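Local coordinates for protein retinoic acid receptor (Platynereis dumerilii, PDB 6EU9) that binds all-trans retinoic acid and probably acts as a ligand-responsive transcription factor, with a suggested part in neuronal differentiation, at residues G125-T130 and S210-E215; E179-Y184 and H194-L199. All coordinates share one frame; numbering follows the deposited sequence.

Contact 1: G125-T130 and S210-E215; sequences GTLTPT and SVKGAE
Leu-127 and Gly-213 mark the closest approach of the two backbones, their CA atoms 7.4 Å apart, where the turn leading into helix 128-141 comes up against the middle of the long helix 195-222. The distance between the backbones is bridged by one leucine side chain, which meets the helix where Gly-213 presents its CA. Leu-127 points from the turn toward the helix and divides its two methyl groups between consecutive residues. CD1 lies against bare backbone, 3.7 Å from Gly-213 CA and 3.9 Å from Gly-213 N. CD2 turns instead to the aliphatic part of Lys-212, with Lys-212 CB at 3.4 Å and Lys-212 CD at 3.9 Å. In Lys-212, an exposed residue, a chi1 of -74° sets CG opposite its own carbonyl carbon, and the extended chain then runs slantwise past Leu-127 until it bends at chi4 near its end. The lysine CB and CD lie along one side of the leucine, against its CD2, and the contact between the segments is wholly van der Waals in kind. Arg-216, almost a turn further along the helix, also receives Leu-127 and Thr-126. Ser-210 and Ala-214, whose side chains point away from the turn, rest on Leu-88 of helix 76-97, so helix 195-222 is packed between two neighbours here. Such layering of helices belongs to the antiparallel alpha-helical sandwich of nuclear receptor ligand-binding domains.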
loop_
_atom_site.group_PDB
_atom_site.type_symbol
_atom_site.label_atom_id
_atom_site.label_comp_id
_atom_site.label_asym_id
_atom_site.label_seq_id
_atom_site.Cartn_x
_atom_site.Cartn_y
_atom_site.Cartn_z
ATOM N N GLY A 125 -23.051 -2.366 21.024
ATOM C CA GLY A 125 -23.331 -3.490 21.904
ATOM C C GLY A 125 -22.488 -3.539 23.165
ATOM O O GLY A 125 -22.471 -2.544 23.897
ATOM N N THR A 126 -21.775 -4.649 23.385
ATOM C CA THR A 126 -21.083 -4.848 24.674
ATOM C C THR A 126 -19.790 -4.012 24.798
ATOM O O THR A 126 -19.266 -3.824 25.896
ATOM C CB THR A 126 -20.742 -6.334 24.991
ATOM O OG1 THR A 126 -21.427 -7.267 24.132
ATOM C CG2 THR A 126 -21.016 -6.611 26.474
ATOM N N LEU A 127 -19.292 -3.515 23.667
ATOM C CA LEU A 127 -18.095 -2.701 23.652
ATOM C C LEU A 127 -18.341 -1.299 24.152
ATOM O O LEU A 127 -17.458 -0.669 24.778
ATOM C CB LEU A 127 -17.542 -2.581 22.224
ATOM C CG LEU A 127 -16.347 -3.339 21.662
ATOM C CD1 LEU A 127 -15.872 -2.529 20.493
ATOM C CD2 LEU A 127 -15.220 -3.518 22.654
ATOM N N THR A 128 -19.537 -0.794 23.871
ATOM C CA THR A 128 -19.969 0.588 24.179
ATOM C C THR A 128 -19.535 1.126 25.554
ATOM O O THR A 128 -19.008 2.229 25.638
ATOM C CB THR A 128 -21.510 0.751 24.111
ATOM O OG1 THR A 128 -22.092 -0.235 23.265
ATOM C CG2 THR A 128 -21.866 2.087 23.626
ATOM N N PRO A 129 -19.709 0.327 26.611
ATOM C CA PRO A 129 -19.180 0.829 27.860
ATOM C C PRO A 129 -17.674 1.046 27.820
ATOM O O PRO A 129 -17.190 2.049 28.269
ATOM C CB PRO A 129 -19.588 -0.237 28.895
ATOM C CG PRO A 129 -19.974 -1.467 28.092
ATOM C CD PRO A 129 -20.187 -1.063 26.676
ATOM N N THR A 130 -16.948 0.106 27.277
ATOM C CA THR A 130 -15.472 0.193 27.269
ATOM C C THR A 130 -14.951 1.326 26.347
ATOM O O THR A 130 -13.953 1.953 26.648
ATOM C CB THR A 130 -14.881 -1.179 26.932
ATOM O OG1 THR A 130 -15.829 -1.852 26.054
ATOM C CG2 THR A 130 -14.871 -1.988 28.222
ATOM N N SER A 210 -9.236 -2.169 20.019
ATOM C CA SER A 210 -9.355 -2.382 18.673
ATOM C C SER A 210 -9.559 -3.874 18.395
ATOM O O SER A 210 -10.324 -4.209 17.467
ATOM C CB SER A 210 -8.025 -1.950 18.077
ATOM O OG SER A 210 -7.630 -2.630 16.869
ATOM N N VAL A 211 -8.884 -4.736 19.133
ATOM C CA VAL A 211 -9.013 -6.169 18.839
ATOM C C VAL A 211 -10.471 -6.639 19.099
ATOM O O VAL A 211 -11.042 -7.409 18.292
ATOM C CB VAL A 211 -8.099 -7.056 19.694
ATOM C CG1 VAL A 211 -8.174 -8.472 19.167
ATOM C CG2 VAL A 211 -6.658 -6.589 19.687
ATOM N N LYS A 212 -11.098 -6.106 20.165
ATOM C CA LYS A 212 -12.455 -6.392 20.439
ATOM C C LYS A 212 -13.319 -5.824 19.341
ATOM O O LYS A 212 -14.298 -6.446 18.903
ATOM C CB LYS A 212 -12.873 -5.824 21.795
ATOM C CG LYS A 212 -12.343 -6.591 22.992
ATOM C CD LYS A 212 -12.536 -5.797 24.292
ATOM C CE LYS A 212 -11.889 -6.521 25.448
ATOM N NZ LYS A 212 -10.891 -5.575 26.035
ATOM N N GLY A 213 -12.975 -4.629 18.863
ATOM C CA GLY A 213 -13.744 -3.972 17.798
ATOM C C GLY A 213 -13.909 -4.841 16.559
ATOM O O GLY A 213 -15.027 -4.978 16.066
ATOM N N ALA A 214 -12.790 -5.503 16.211
ATOM C CA ALA A 214 -12.709 -6.281 14.988
ATOM C C ALA A 214 -13.654 -7.457 15.066
ATOM O O ALA A 214 -14.319 -7.776 14.099
ATOM C CB ALA A 214 -11.263 -6.744 14.719
ATOM N N GLU A 215 -13.749 -8.049 16.263
ATOM C CA GLU A 215 -14.545 -9.239 16.466
ATOM C C GLU A 215 -15.963 -8.872 16.127
ATOM O O GLU A 215 -16.651 -9.622 15.427
ATOM C CB GLU A 215 -14.523 -9.695 17.896
ATOM C CG GLU A 215 -13.221 -10.102 18.491
ATOM C CD GLU A 215 -13.283 -10.017 20.023
ATOM O OE1 GLU A 215 -14.253 -9.480 20.695
ATOM O OE2 GLU A 215 -12.327 -10.524 20.607
#

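Contact 2: E179-Y184 and H194-L199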
loop_
_atom_site.group_PDB
_atom_site.type_symbol
_atom_site.label_atom_id
_atom_site.label_comp_id
_atom_site.label_asym_id
_atom_site.label_seq_id
_atom_site.Cartn_x
_atom_site.Cartn_y
_atom_site.Cartn_z
ATOM N N GLU A 179 9.326 11.527 19.630
ATOM C CA GLU A 179 10.063 12.557 20.323
ATOM C C GLU A 179 9.295 13.882 20.265
ATOM O O GLU A 179 9.196 14.604 21.237
ATOM C CB GLU A 179 11.462 12.637 19.754
ATOM C CG GLU A 179 12.436 13.285 20.704
ATOM C CD GLU A 179 12.654 12.568 22.032
ATOM O OE1 GLU A 179 12.120 11.429 22.243
ATOM O OE2 GLU A 179 13.387 13.159 22.871
ATOM N N THR A 180 8.718 14.133 19.105
ATOM C CA THR A 180 7.938 15.340 18.859
ATOM C C THR A 180 6.714 15.369 19.719
ATOM O O THR A 180 6.386 16.439 20.258
ATOM C CB THR A 180 7.478 15.412 17.416
ATOM O OG1 THR A 180 8.647 15.223 16.627
ATOM C CG2 THR A 180 6.919 16.702 17.137
ATOM N N LEU A 181 5.978 14.244 19.801
ATOM C CA LEU A 181 4.816 14.174 20.671
ATOM C C LEU A 181 5.215 14.480 22.135
ATOM O O LEU A 181 4.548 15.275 22.742
ATOM C CB LEU A 181 4.047 12.870 20.539
ATOM C CG LEU A 181 2.866 12.706 21.552
ATOM C CD1 LEU A 181 1.690 13.662 21.296
ATOM C CD2 LEU A 181 2.430 11.238 21.528
ATOM N N LYS A 182 6.372 13.948 22.545
ATOM C CA LYS A 182 6.868 14.168 23.891
ATOM C C LYS A 182 7.066 15.619 24.232
ATOM O O LYS A 182 6.647 16.091 25.282
ATOM C CB LYS A 182 8.155 13.387 24.170
ATOM C CG LYS A 182 8.798 13.702 25.529
ATOM C CD LYS A 182 9.798 12.723 26.063
ATOM C CE LYS A 182 10.920 12.511 25.092
ATOM N NZ LYS A 182 11.878 11.399 25.359
ATOM N N HIS A 183 7.764 16.318 23.374
ATOM C CA HIS A 183 8.103 17.723 23.570
ATOM C C HIS A 183 6.835 18.522 23.510
ATOM O O HIS A 183 6.685 19.460 24.247
ATOM C CB HIS A 183 9.091 18.181 22.476
ATOM C CG HIS A 183 10.422 17.500 22.557
ATOM N ND1 HIS A 183 11.244 17.329 21.467
ATOM C CD2 HIS A 183 11.078 16.954 23.612
ATOM C CE1 HIS A 183 12.357 16.719 21.839
ATOM N NE2 HIS A 183 12.277 16.469 23.138
ATOM N N TYR A 184 5.906 18.177 22.627
ATOM C CA TYR A 184 4.665 18.944 22.521
ATOM C C TYR A 184 3.857 18.773 23.816
ATOM O O TYR A 184 3.304 19.732 24.341
ATOM C CB TYR A 184 3.846 18.490 21.360
ATOM C CG TYR A 184 2.570 19.269 21.167
ATOM C CD1 TYR A 184 1.365 18.875 21.826
ATOM C CD2 TYR A 184 2.519 20.362 20.290
ATOM C CE1 TYR A 184 0.187 19.548 21.572
ATOM C CE2 TYR A 184 1.333 21.063 20.107
ATOM C CZ TYR A 184 0.179 20.652 20.772
ATOM O OH TYR A 184 -0.978 21.332 20.520
ATOM N N HIS A 194 4.728 12.965 33.588
ATOM C CA HIS A 194 4.344 11.604 33.244
ATOM C C HIS A 194 3.212 11.539 32.211
ATOM O O HIS A 194 2.871 10.470 31.759
ATOM C CB HIS A 194 3.913 10.843 34.483
ATOM C CG HIS A 194 2.669 11.398 35.084
ATOM N ND1 HIS A 194 2.549 11.772 36.398
ATOM C CD2 HIS A 194 1.466 11.648 34.510
ATOM C CE1 HIS A 194 1.339 12.257 36.595
ATOM N NE2 HIS A 194 0.651 12.155 35.475
ATOM N N SER A 195 2.692 12.675 31.768
ATOM C CA SER A 195 1.669 12.693 30.698
ATOM C C SER A 195 2.020 12.028 29.407
ATOM O O SER A 195 1.186 11.322 28.879
ATOM C CB SER A 195 1.318 14.098 30.326
ATOM O OG SER A 195 1.223 14.898 31.463
ATOM N N PHE A 196 3.275 12.157 28.956
ATOM C CA PHE A 196 3.704 11.462 27.730
ATOM C C PHE A 196 3.610 9.960 27.905
ATOM O O PHE A 196 3.056 9.297 27.050
ATOM C CB PHE A 196 5.122 11.881 27.380
ATOM C CG PHE A 196 5.694 11.143 26.237
ATOM C CD1 PHE A 196 5.102 11.240 24.959
ATOM C CD2 PHE A 196 6.848 10.381 26.379
ATOM C CE1 PHE A 196 5.613 10.570 23.826
ATOM C CE2 PHE A 196 7.377 9.672 25.254
ATOM C CZ PHE A 196 6.751 9.758 23.987
ATOM N N ALA A 197 4.075 9.435 29.037
ATOM C CA ALA A 197 3.944 7.989 29.390
ATOM C C ALA A 197 2.504 7.594 29.434
ATOM O O ALA A 197 2.155 6.543 28.873
ATOM C CB ALA A 197 4.639 7.602 30.710
ATOM N N LYS A 198 1.661 8.457 30.031
ATOM C CA LYS A 198 0.229 8.196 30.125
ATOM C C LYS A 198 -0.418 8.123 28.745
ATOM O O LYS A 198 -1.261 7.298 28.502
ATOM C CB LYS A 198 -0.449 9.217 30.990
ATOM C CG LYS A 198 -0.591 8.694 32.393
ATOM C CD LYS A 198 -1.631 9.495 33.218
ATOM C CE LYS A 198 -2.319 8.556 34.204
ATOM N NZ LYS A 198 -3.801 8.766 34.276
ATOM N N LEU A 199 0.007 9.008 27.851
ATOM C CA LEU A 199 -0.505 9.019 26.489
ATOM C C LEU A 199 -0.075 7.764 25.703
ATOM O O LEU A 199 -0.866 7.209 24.970
ATOM C CB LEU A 199 -0.049 10.279 25.813
ATOM C CG LEU A 199 -1.152 11.345 26.049
ATOM C CD1 LEU A 199 -0.544 12.744 26.226
ATOM C CD2 LEU A 199 -2.176 11.263 24.976
#
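Lys-182 lays its aliphatic chain over one face of the Phe-196 ring, and the two residues also bring their backbones closest, with 5.7 Å between CA atoms. Lys-182 CB sits almost exactly above the middle of the ring, 3.6 Å from the centroid and only 3° off the ring normal, a CH-pi contact. The trans first torsion carries the chain onward across the same ring: Lys-182 CG lies 3.9 Å from Phe-196 CD2, and Lys-182 CD is 3.8 Å from that same CD2 and also close to CE2. A bend at chi3 (57°) then takes the tip away from the aromatic and back along its own helix. There NZ forms a salt bridge with Glu-179 one turn earlier, 3.1 Å from Glu-179 OE1, reached on the syn side but 26° out of the carboxylate plane; a second, weak bond goes to OE2. The lysine-on-phenylalanine contact packs helix 167-188 against the first turn of helix 195-222, successive helices linked by a short loop in the alpha-helical sandwich of the nuclear receptor ligand-binding domain. Phe-196 is the residue that spans the gap, its side chain pointing toward helix 167-188. At the edge of its ring, near the ring plane, the buried Leu-181 brings up CD2, 4.0 Å from Phe-196 CE1.

Helix 195-222 takes part in both contacts, meeting helix 167-188 through its first turn in contact 2 and the start of helix 128-141 through its middle in contact 1. The centres are 27 Å apart and the nearest atoms about 14 Å, so the two do not touch. Contact 1 is the more buried, a leucine set on a glycine with a lysine at its outer margin; contact 2 is partly buried and has an aromatic ring at its heart. Lysine methylenes serve as apolar surface in both, but against methyl groups in one and a ring face in the other, where a salt bridge within the helix also holds the charged end.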